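Local coordinates for ribosomal RNA small subunit methyltransferase D (Haemophilus influenzae, PDB 2IFT), which probably methylates the N2 atom of guanine 966 of 16S rRNA in the assembled 30S particle, with S-adenosyl-L-methionine as methyl donor, at residues A89-L92 / K93-Q97; Q111-L114 / D115-Q119; A143-L146 / L147-N151; I170-E173 / N174-L177. One frame throughout, in Å; residues are numbered along the deposited sequence.

Interaction 1 (A89-L92 / K93-Q97)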
loop_
_atom_site.group_PDB
_atom_site.type_symbol
_atom_site.label_atom_id
_atom_site.label_comp_id
_atom_site.label_asym_id
_atom_site.label_seq_id
_atom_site.Cartn_x
_atom_site.Cartn_y
_atom_site.Cartn_z
ATOM N N ALA A 89 14.146 2.659 -5.350
ATOM C CA ALA A 89 14.056 1.244 -5.025
ATOM C C ALA A 89 15.290 0.774 -4.249
ATOM O O ALA A 89 15.182 -0.086 -3.381
ATOM C CB ALA A 89 13.871 0.419 -6.309
ATOM N N ASN A 90 16.459 1.335 -4.553
ATOM C CA ASN A 90 17.679 0.949 -3.840
ATOM C C ASN A 90 17.617 1.484 -2.418
ATOM O O ASN A 90 18.038 0.818 -1.473
ATOM C CB ASN A 90 18.931 1.509 -4.517
ATOM C CG ASN A 90 19.156 0.938 -5.897
ATOM O OD1 ASN A 90 18.925 -0.250 -6.141
ATOM N ND2 ASN A 90 19.629 1.780 -6.810
ATOM N N GLN A 91 17.098 2.696 -2.271
ATOM C CA GLN A 91 16.975 3.297 -0.952
ATOM C C GLN A 91 16.121 2.370 -0.084
ATOM O O GLN A 91 16.491 2.046 1.044
ATOM C CB GLN A 91 16.322 4.673 -1.069
ATOM C CG GLN A 91 16.201 5.439 0.239
ATOM C CD GLN A 91 17.546 5.739 0.886
ATOM O OE1 GLN A 91 18.576 5.828 0.211
ATOM N NE2 GLN A 91 17.538 5.916 2.202
ATOM N N LEU A 92 14.982 1.933 -0.623
ATOM C CA LEU A 92 14.101 1.031 0.110
ATOM C C LEU A 92 14.885 -0.184 0.597
ATOM O O LEU A 92 14.845 -0.522 1.772
ATOM C CB LEU A 92 12.937 0.571 -0.774
ATOM C CG LEU A 92 11.844 1.587 -1.132
ATOM C CD1 LEU A 92 10.834 0.937 -2.069
ATOM C CD2 LEU A 92 11.146 2.083 0.126
ATOM N N LYS A 93 15.599 -0.839 -0.310
ATOM C CA LYS A 93 16.387 -2.008 0.054
ATOM C C LYS A 93 17.384 -1.673 1.149
ATOM O O LYS A 93 17.602 -2.460 2.071
ATOM C CB LYS A 93 17.137 -2.539 -1.154
ATOM C CG LYS A 93 16.277 -3.254 -2.160
ATOM C CD LYS A 93 17.116 -3.630 -3.358
ATOM C CE LYS A 93 16.303 -4.324 -4.419
ATOM N NZ LYS A 93 17.148 -4.572 -5.625
ATOM N N LYS A 94 17.987 -0.497 1.044
ATOM C CA LYS A 94 18.961 -0.064 2.027
ATOM C C LYS A 94 18.309 0.076 3.397
ATOM O O LYS A 94 18.901 -0.298 4.408
ATOM C CB LYS A 94 19.595 1.258 1.595
ATOM C CG LYS A 94 20.668 1.767 2.544
ATOM C CD LYS A 94 21.470 2.895 1.909
ATOM C CE LYS A 94 22.468 3.515 2.891
ATOM N NZ LYS A 94 21.790 4.322 3.957
ATOM N N ASN A 95 17.093 0.613 3.438
ATOM C CA ASN A 95 16.404 0.763 4.714
ATOM C C ASN A 95 15.946 -0.588 5.256
ATOM O O ASN A 95 15.973 -0.811 6.459
ATOM C CB ASN A 95 15.214 1.712 4.580
ATOM C CG ASN A 95 15.639 3.162 4.506
ATOM O OD1 ASN A 95 16.603 3.564 5.156
ATOM N ND2 ASN A 95 14.919 3.959 3.729
ATOM N N LEU A 96 15.534 -1.488 4.369
ATOM C CA LEU A 96 15.089 -2.816 4.786
ATOM C C LEU A 96 16.265 -3.665 5.242
ATOM O O LEU A 96 16.097 -4.736 5.828
ATOM C CB LEU A 96 14.383 -3.529 3.642
ATOM C CG LEU A 96 12.989 -3.045 3.269
ATOM C CD1 LEU A 96 12.477 -3.884 2.101
ATOM C CD2 LEU A 96 12.061 -3.157 4.468
ATOM N N GLN A 97 17.466 -3.206 4.932
ATOM C CA GLN A 97 18.651 -3.919 5.350
ATOM C C GLN A 97 19.057 -3.193 6.618
ATOM O O GLN A 97 19.535 -3.804 7.574
ATOM C CB GLN A 97 19.721 -3.836 4.264
ATOM C CG GLN A 97 21.137 -3.832 4.772
ATOM C CD GLN A 97 21.848 -2.544 4.413
ATOM O OE1 GLN A 97 22.362 -2.395 3.303
ATOM N NE2 GLN A 97 21.860 -1.594 5.342
HETATM O O HOH W 1 16.856 -2.091 -7.446
#

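Interaction 2 (Q111-L114 / D115-Q119)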
loop_
_atom_site.group_PDB
_atom_site.type_symbol
_atom_site.label_atom_id
_atom_site.label_comp_id
_atom_site.label_asym_id
_atom_site.label_seq_id
_atom_site.Cartn_x
_atom_site.Cartn_y
_atom_site.Cartn_z
ATOM N N GLN A 111 9.442 -2.299 -10.397
ATOM C CA GLN A 111 8.512 -2.186 -11.512
ATOM C C GLN A 111 7.418 -1.199 -11.166
ATOM O O GLN A 111 7.154 -0.915 -9.990
ATOM C CB GLN A 111 7.812 -3.514 -11.802
ATOM C CG GLN A 111 8.598 -4.566 -12.529
ATOM C CD GLN A 111 7.770 -5.816 -12.751
ATOM O OE1 GLN A 111 6.647 -5.746 -13.270
ATOM N NE2 GLN A 111 8.313 -6.969 -12.364
ATOM N N SER A 112 6.772 -0.689 -12.203
ATOM C CA SER A 112 5.638 0.199 -12.023
ATOM C C SER A 112 4.490 -0.760 -11.761
ATOM O O SER A 112 4.398 -1.805 -12.415
ATOM C CB SER A 112 5.336 0.963 -13.307
ATOM O OG SER A 112 4.019 1.488 -13.253
ATOM N N SER A 113 3.618 -0.425 -10.821
ATOM C CA SER A 113 2.488 -1.298 -10.535
ATOM C C SER A 113 1.545 -1.368 -11.727
ATOM O O SER A 113 0.802 -2.336 -11.888
ATOM C CB SER A 113 1.728 -0.806 -9.308
ATOM O OG SER A 113 2.273 -1.369 -8.129
ATOM N N LEU A 114 1.576 -0.343 -12.567
ATOM C CA LEU A 114 0.707 -0.321 -13.736
ATOM C C LEU A 114 1.010 -1.489 -14.667
ATOM O O LEU A 114 0.125 -1.958 -15.382
ATOM C CB LEU A 114 0.862 1.008 -14.482
ATOM C CG LEU A 114 0.413 2.215 -13.645
ATOM C CD1 LEU A 114 0.673 3.509 -14.402
ATOM C CD2 LEU A 114 -1.069 2.074 -13.306
ATOM N N ASP A 115 2.252 -1.963 -14.663
ATOM C CA ASP A 115 2.603 -3.086 -15.523
ATOM C C ASP A 115 2.721 -4.375 -14.734
ATOM O O ASP A 115 2.303 -5.431 -15.205
ATOM C CB ASP A 115 3.905 -2.812 -16.298
ATOM C CG ASP A 115 3.706 -1.814 -17.434
ATOM O OD1 ASP A 115 2.686 -1.921 -18.149
ATOM O OD2 ASP A 115 4.565 -0.929 -17.624
ATOM N N PHE A 116 3.281 -4.288 -13.533
ATOM C CA PHE A 116 3.434 -5.458 -12.677
ATOM C C PHE A 116 2.089 -6.161 -12.451
ATOM O O PHE A 116 1.998 -7.384 -12.529
ATOM C CB PHE A 116 4.031 -5.042 -11.321
ATOM C CG PHE A 116 3.925 -6.098 -10.243
ATOM C CD1 PHE A 116 2.961 -5.996 -9.243
ATOM C CD2 PHE A 116 4.818 -7.163 -10.198
ATOM C CE1 PHE A 116 2.897 -6.937 -8.202
ATOM C CE2 PHE A 116 4.763 -8.112 -9.165
ATOM C CZ PHE A 116 3.800 -7.994 -8.165
ATOM N N LEU A 117 1.055 -5.367 -12.175
ATOM C CA LEU A 117 -0.282 -5.886 -11.911
ATOM C C LEU A 117 -1.039 -6.424 -13.133
ATOM O O LEU A 117 -2.149 -6.916 -12.987
ATOM C CB LEU A 117 -1.134 -4.807 -11.216
ATOM C CG LEU A 117 -0.690 -4.309 -9.830
ATOM C CD1 LEU A 117 -1.609 -3.187 -9.384
ATOM C CD2 LEU A 117 -0.725 -5.453 -8.816
ATOM N N LYS A 118 -0.456 -6.334 -14.325
ATOM C CA LYS A 118 -1.133 -6.846 -15.526
ATOM C C LYS A 118 -0.991 -8.361 -15.642
ATOM O O LYS A 118 -1.655 -8.993 -16.464
ATOM C CB LYS A 118 -0.573 -6.204 -16.798
ATOM C CG LYS A 118 -0.891 -4.737 -16.969
ATOM C CD LYS A 118 -0.225 -4.193 -18.228
ATOM C CE LYS A 118 -0.538 -2.724 -18.417
ATOM N NZ LYS A 118 -2.002 -2.526 -18.543
ATOM N N GLN A 119 -0.127 -8.940 -14.815
ATOM C CA GLN A 119 0.101 -10.378 -14.821
ATOM C C GLN A 119 -0.990 -11.132 -14.040
ATOM O O GLN A 119 -1.060 -11.026 -12.820
ATOM C CB GLN A 119 1.480 -10.659 -14.223
ATOM C CG GLN A 119 1.830 -12.120 -14.095
ATOM C CD GLN A 119 3.187 -12.321 -13.473
ATOM O OE1 GLN A 119 4.222 -12.270 -14.152
ATOM N NE2 GLN A 119 3.200 -12.537 -12.167
#

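Interaction 3 (A143-L146 / L147-N151)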
loop_
_atom_site.group_PDB
_atom_site.type_symbol
_atom_site.label_atom_id
_atom_site.label_comp_id
_atom_site.label_asym_id
_atom_site.label_seq_id
_atom_site.Cartn_x
_atom_site.Cartn_y
_atom_site.Cartn_z
ATOM N N ALA A 143 -4.750 1.073 -11.595
ATOM C CA ALA A 143 -4.297 0.050 -10.663
ATOM C C ALA A 143 -5.476 -0.717 -10.067
ATOM O O ALA A 143 -5.426 -1.948 -9.943
ATOM C CB ALA A 143 -3.479 0.685 -9.552
ATOM N N ILE A 144 -6.528 0.017 -9.698
ATOM C CA ILE A 144 -7.716 -0.598 -9.118
ATOM C C ILE A 144 -8.221 -1.660 -10.078
ATOM O O ILE A 144 -8.412 -2.817 -9.707
ATOM C CB ILE A 144 -8.860 0.436 -8.909
ATOM C CG1 ILE A 144 -8.416 1.529 -7.940
ATOM C CG2 ILE A 144 -10.106 -0.263 -8.393
ATOM C CD1 ILE A 144 -7.968 1.017 -6.609
ATOM N N SER A 145 -8.438 -1.243 -11.318
ATOM C CA SER A 145 -8.925 -2.132 -12.351
ATOM C C SER A 145 -8.089 -3.404 -12.450
ATOM O O SER A 145 -8.631 -4.499 -12.505
ATOM C CB SER A 145 -8.933 -1.407 -13.698
ATOM O OG SER A 145 -8.896 -2.343 -14.762
ATOM N N LEU A 146 -6.771 -3.259 -12.462
ATOM C CA LEU A 146 -5.887 -4.415 -12.562
ATOM C C LEU A 146 -5.957 -5.335 -11.335
ATOM O O LEU A 146 -5.969 -6.558 -11.469
ATOM C CB LEU A 146 -4.459 -3.937 -12.796
ATOM C CG LEU A 146 -4.270 -3.149 -14.105
ATOM C CD1 LEU A 146 -2.881 -2.515 -14.143
ATOM C CD2 LEU A 146 -4.474 -4.081 -15.304
ATOM N N LEU A 147 -5.995 -4.754 -10.140
ATOM C CA LEU A 147 -6.102 -5.563 -8.929
ATOM C C LEU A 147 -7.295 -6.496 -9.071
ATOM O O LEU A 147 -7.186 -7.698 -8.838
ATOM C CB LEU A 147 -6.304 -4.675 -7.696
ATOM C CG LEU A 147 -5.071 -3.970 -7.127
ATOM C CD1 LEU A 147 -5.503 -3.016 -6.032
ATOM C CD2 LEU A 147 -4.082 -5.000 -6.587
ATOM N N CYS A 148 -8.435 -5.928 -9.461
ATOM C CA CYS A 148 -9.672 -6.695 -9.639
ATOM C C CYS A 148 -9.609 -7.669 -10.802
ATOM O O CYS A 148 -9.977 -8.836 -10.680
ATOM C CB CYS A 148 -10.852 -5.755 -9.875
ATOM S SG CYS A 148 -11.640 -5.143 -8.378
ATOM N N GLU A 149 -9.152 -7.166 -11.938
ATOM C CA GLU A 149 -9.055 -7.958 -13.148
ATOM C C GLU A 149 -8.162 -9.173 -13.024
ATOM O O GLU A 149 -8.520 -10.251 -13.467
ATOM C CB GLU A 149 -8.531 -7.084 -14.279
ATOM C CG GLU A 149 -9.372 -7.104 -15.535
ATOM C CD GLU A 149 -9.193 -5.835 -16.351
ATOM O OE1 GLU A 149 -8.054 -5.573 -16.809
ATOM O OE2 GLU A 149 -10.191 -5.094 -16.526
ATOM N N ASN A 150 -7.004 -9.006 -12.396
ATOM C CA ASN A 150 -6.063 -10.103 -12.319
ATOM C C ASN A 150 -5.899 -10.917 -11.045
ATOM O O ASN A 150 -4.809 -11.402 -10.752
ATOM C CB ASN A 150 -4.708 -9.619 -12.845
ATOM C CG ASN A 150 -4.801 -9.110 -14.284
ATOM O OD1 ASN A 150 -5.292 -9.811 -15.167
ATOM N ND2 ASN A 150 -4.339 -7.887 -14.522
ATOM N N ASN A 151 -6.984 -11.065 -10.292
ATOM C CA ASN A 151 -6.989 -11.939 -9.122
ATOM C C ASN A 151 -5.865 -11.684 -8.113
ATOM O O ASN A 151 -5.211 -12.623 -7.668
ATOM C CB ASN A 151 -6.912 -13.383 -9.650
ATOM C CG ASN A 151 -7.312 -14.426 -8.621
ATOM O OD1 ASN A 151 -8.262 -14.238 -7.869
ATOM N ND2 ASN A 151 -6.599 -15.552 -8.608
#

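Interaction 4 (I170-E173 / N174-L177)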
loop_
_atom_site.group_PDB
_atom_site.type_symbol
_atom_site.label_atom_id
_atom_site.label_comp_id
_atom_site.label_asym_id
_atom_site.label_seq_id
_atom_site.Cartn_x
_atom_site.Cartn_y
_atom_site.Cartn_z
ATOM N N ILE A 170 -15.120 5.607 -8.677
ATOM C CA ILE A 170 -16.309 4.782 -8.604
ATOM C C ILE A 170 -15.876 3.451 -8.025
ATOM O O ILE A 170 -14.822 2.902 -8.361
ATOM C CB ILE A 170 -16.976 4.571 -9.983
ATOM C CG1 ILE A 170 -17.904 5.754 -10.294
ATOM C CG2 ILE A 170 -17.805 3.286 -9.975
ATOM C CD1 ILE A 170 -17.233 7.120 -10.257
ATOM N N THR A 171 -16.717 2.945 -7.144
ATOM C CA THR A 171 -16.477 1.700 -6.452
ATOM C C THR A 171 -16.612 0.475 -7.346
ATOM O O THR A 171 -17.702 0.186 -7.838
ATOM C CB THR A 171 -17.469 1.595 -5.277
ATOM O OG1 THR A 171 -17.390 2.792 -4.494
ATOM C CG2 THR A 171 -17.174 0.393 -4.402
ATOM N N PRO A 172 -15.499 -0.241 -7.594
ATOM C CA PRO A 172 -15.564 -1.444 -8.430
ATOM C C PRO A 172 -16.764 -2.110 -7.774
ATOM O O PRO A 172 -16.928 -1.983 -6.560
ATOM C CB PRO A 172 -14.268 -2.174 -8.091
ATOM C CG PRO A 172 -13.320 -1.060 -7.791
ATOM C CD PRO A 172 -14.193 -0.141 -6.924
ATOM N N GLU A 173 -17.610 -2.812 -8.510
ATOM C CA GLU A 173 -18.785 -3.382 -7.856
ATOM C C GLU A 173 -18.621 -4.506 -6.837
ATOM O O GLU A 173 -19.557 -4.785 -6.092
ATOM C CB GLU A 173 -19.785 -3.823 -8.900
ATOM C CG GLU A 173 -19.268 -4.856 -9.828
ATOM C CD GLU A 173 -20.413 -5.547 -10.484
ATOM O OE1 GLU A 173 -21.196 -4.848 -11.163
ATOM O OE2 GLU A 173 -20.552 -6.775 -10.304
ATOM N N ASN A 174 -17.470 -5.167 -6.798
ATOM C CA ASN A 174 -17.259 -6.244 -5.824
ATOM C C ASN A 174 -16.564 -5.642 -4.595
ATOM O O ASN A 174 -16.041 -6.356 -3.724
ATOM C CB ASN A 174 -16.400 -7.341 -6.461
ATOM C CG ASN A 174 -15.212 -6.771 -7.212
ATOM O OD1 ASN A 174 -15.285 -5.656 -7.747
ATOM N ND2 ASN A 174 -14.114 -7.528 -7.274
ATOM N N TRP A 175 -16.568 -4.312 -4.537
ATOM C CA TRP A 175 -15.948 -3.582 -3.433
ATOM C C TRP A 175 -16.967 -2.744 -2.663
ATOM O O TRP A 175 -18.032 -2.416 -3.183
ATOM C CB TRP A 175 -14.848 -2.656 -3.958
ATOM C CG TRP A 175 -13.589 -3.352 -4.389
ATOM C CD1 TRP A 175 -13.446 -4.673 -4.700
ATOM C CD2 TRP A 175 -12.314 -2.739 -4.644
ATOM N NE1 TRP A 175 -12.170 -4.922 -5.138
ATOM C CE2 TRP A 175 -11.452 -3.758 -5.114
ATOM C CE3 TRP A 175 -11.818 -1.432 -4.523
ATOM C CZ2 TRP A 175 -10.117 -3.506 -5.470
ATOM C CZ3 TRP A 175 -10.487 -1.183 -4.878
ATOM C CH2 TRP A 175 -9.653 -2.219 -5.345
ATOM N N THR A 176 -16.646 -2.411 -1.416
ATOM C CA THR A 176 -17.532 -1.568 -0.618
ATOM C C THR A 176 -16.663 -0.441 -0.101
ATOM O O THR A 176 -15.536 -0.676 0.333
ATOM C CB THR A 176 -18.130 -2.305 0.615
ATOM O OG1 THR A 176 -18.538 -3.628 0.243
ATOM C CG2 THR A 176 -19.353 -1.548 1.141
ATOM N N LEU A 177 -17.175 0.780 -0.159
ATOM C CA LEU A 177 -16.435 1.934 0.330
ATOM C C LEU A 177 -16.704 2.068 1.829
ATOM O O LEU A 177 -17.836 2.325 2.245
ATOM C CB LEU A 177 -16.890 3.198 -0.397
ATOM C CG LEU A 177 -16.186 4.467 0.093
ATOM C CD1 LEU A 177 -14.694 4.332 -0.182
ATOM C CD2 LEU A 177 -16.764 5.709 -0.594
#

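Interaction 1 (A89-L92 / K93-Q97)
Lys93 reaches back one helical turn toward Ala89 and Asn90. Lys93 CB lies 3.5 Å from Asn90 O, and Lys93 CG passes 3.6 Å from Ala89 O. The main-chain N-H of Lys93 is bonded to this same Ala89 carbonyl. CG stands anti to the carbonyl carbon (chi1 -74°) and the chain is extended beyond it, which carries CD past the oxygen of Ala89 and NZ out to a water. Lys93 NZ is 3.1 Å from this water, which accepts from the ammonium and donates to Asn90 OD1 at 3.1 Å, a bridge between two exposed side chains. The helix 86-98 that holds these residues is the crossover of a right-handed beta-alpha-beta unit, between the parallel strands 78-82 and 106-109 of the Rossmann-like methyltransferase sheet. Its inner face is apolar: Leu92 and Leu96 pack on Phe81 and on Phe69 of helix 66-73. On another flank Gln91 and Asn95 stand a turn apart with their amide planes 78° from each other. Gln91 NE2 and Asn95 ND2, 3.6 Å apart, both donate to the carbonyl oxygen of Pro26, so one acceptor gathers two amides. Beneath them the main chain continues its i to i+4 ladder, with Asn95 N bonded to Gln91 O at 2.9 Å and Leu96 N to Leu92 O at 2.9 Å.

Interaction 2 (Q111-L114 / D115-Q119)
Ser112 O takes the backbone N-H groups of both Asp115 and Phe116, the latter at 2.9 Å and almost straight (172°), as the chain winds into the short helix 113-116. The Asp115 N-H, by contrast, comes from above the carbonyl plane. A chi1 of 162° swings Ser112 OG over toward the helix start, where it accepts from Leu114 N at 3.1 Å. Ahead of the cap, the Gln111 side chain crosses that of Phe116 at about a right angle, the amide and ring planes 73° apart. Gln111 OE1 lies in the plane of the phenyl ring at its edge, 3.8 Å from Phe116 CD2, and closer to the stem, 3.3 Å from Phe116 CB. On the buried side Leu117 folds over Ser113: its CG is 3.2 Å from Ser113 O, and its CD1 is 4.1 Å from Ser113 CB. Ser113 OG bonds to Gly60 O, while Leu117 packs on Leu146 of helix 139-149. Lys118 lays its aliphatic chain along Leu114 O, with CE 3.2 Å from that oxygen. A type I turn from Phe116 to Gln119 then leads away from the helix. Together these features make a single-turn helix with a serine N-cap, following strand 106-109 in the methyltransferase fold.

Interaction 3 (A143-L146 / L147-N151)
Leu146 and Asn150 meet at the C-terminal end of helix 139-149, which packs on strand 126-131 of the Rossmann-like methyltransferase sheet. Four backbone bonds of the i to i+4 kind join the two segments. Leu147 N to Ala143 O and Cys148 N to Ile144 O are close to straight, the second at 171°. Glu149 N to Ser145 O and Asn150 N to Leu146 O, both 2.8 Å, complete the ladder, and Asn150 is where the chain first leaves helical torsions. Side-chain carbons pack closely on the carbonyls of this ladder: Leu147 CG lies 3.5 Å from Ala143 O, and Glu149 CB sits 3.1 Å from Ser145 O. Apolar contacts follow the helix faces, where Leu147 covers Val129 and, with Ala143 and Ile144, Leu131, while Ile144 and Cys148, one turn apart, face Trp175 of strand 175-183. Polar side chains make up the remainder. Ser145 OG comes within 3.5 Å of Glu149 OE2. The Glu149 chain is extended beyond CG and crosses Leu146 at a slant, its OE1 4.2 Å from Leu146 CD2. Asn150 sends its amide back over the last turn and donates from ND2 to Leu117 O, tying the end of the helix to the turn after helix 113-116. Leu146 and Asn150 lie side by side on this flank and point the same way, with Asn150 ND2 3.9 Å from Leu146 CD2.

Interaction 4 (I170-E173 / N174-L177)
Thr171 and Pro172 fold back on Trp175 where a type I beta turn, Pro172 to Trp175, leads from a loop into strand 175-183, the edge strand of the methyltransferase sheet. Thr171 comes first. Its CG2, anti to the backbone N (OG1 at chi1 -52°), is directed at the strand and lies 3.2 Å from Trp175 O and 3.9 Å from Trp175 CB. The hydroxyl branch reaches further along the strand, with OG1 4.1 Å from Leu177 CB, so the two branches of one side chain meet alternate residues, Trp175 and Leu177. Thr171 and Leu177 also share Tyr191 of strand 186-193 as a neighbour. Pro172 follows and lays its ring over a face of the indole. Pro172 CG stands 3.9 Å from the centroid of the six-membered ring of Trp175, 24° off the ring normal, a CH-pi contact offset toward the rim. Its carbonyl closes the turn: Pro172 O accepts from Trp175 N at 3.1 Å, with the donor above the carbonyl plane. Ile144 of helix 139-149 packs on Pro172. Glu173, at the corner of the turn, sends an extended side chain outward from CG, and its CB and CG remain close to Asn174 N. Asn174 then curls its amide back toward the proline, CG lying between the backbone N and the carbonyl carbon (chi1 45°), which brings OD1 to 3.6 Å from Pro172 CB.

How the interactions relate
All four contacts are local and follow one another along the chain, so none nests within or crosses another. Interaction 1 spans turns of the crossover helix between strands 78-82 and 106-109, and interaction 2 opens just after the second of these. Their nearest atoms are about 7 Å apart. Interaction 3 lies in the C-terminal half of helix 139-149 and touches interactions 2 and 4: the end of the helix is bound to the turn after helix 113-116, and another face packs against residues 170-177. Interaction 4 closes the turn into strand 175-183. Thus interaction 3 links residues 111-119 to the far edge strand, while interactions 1 and 4 lie on opposite sides of the chain's centre.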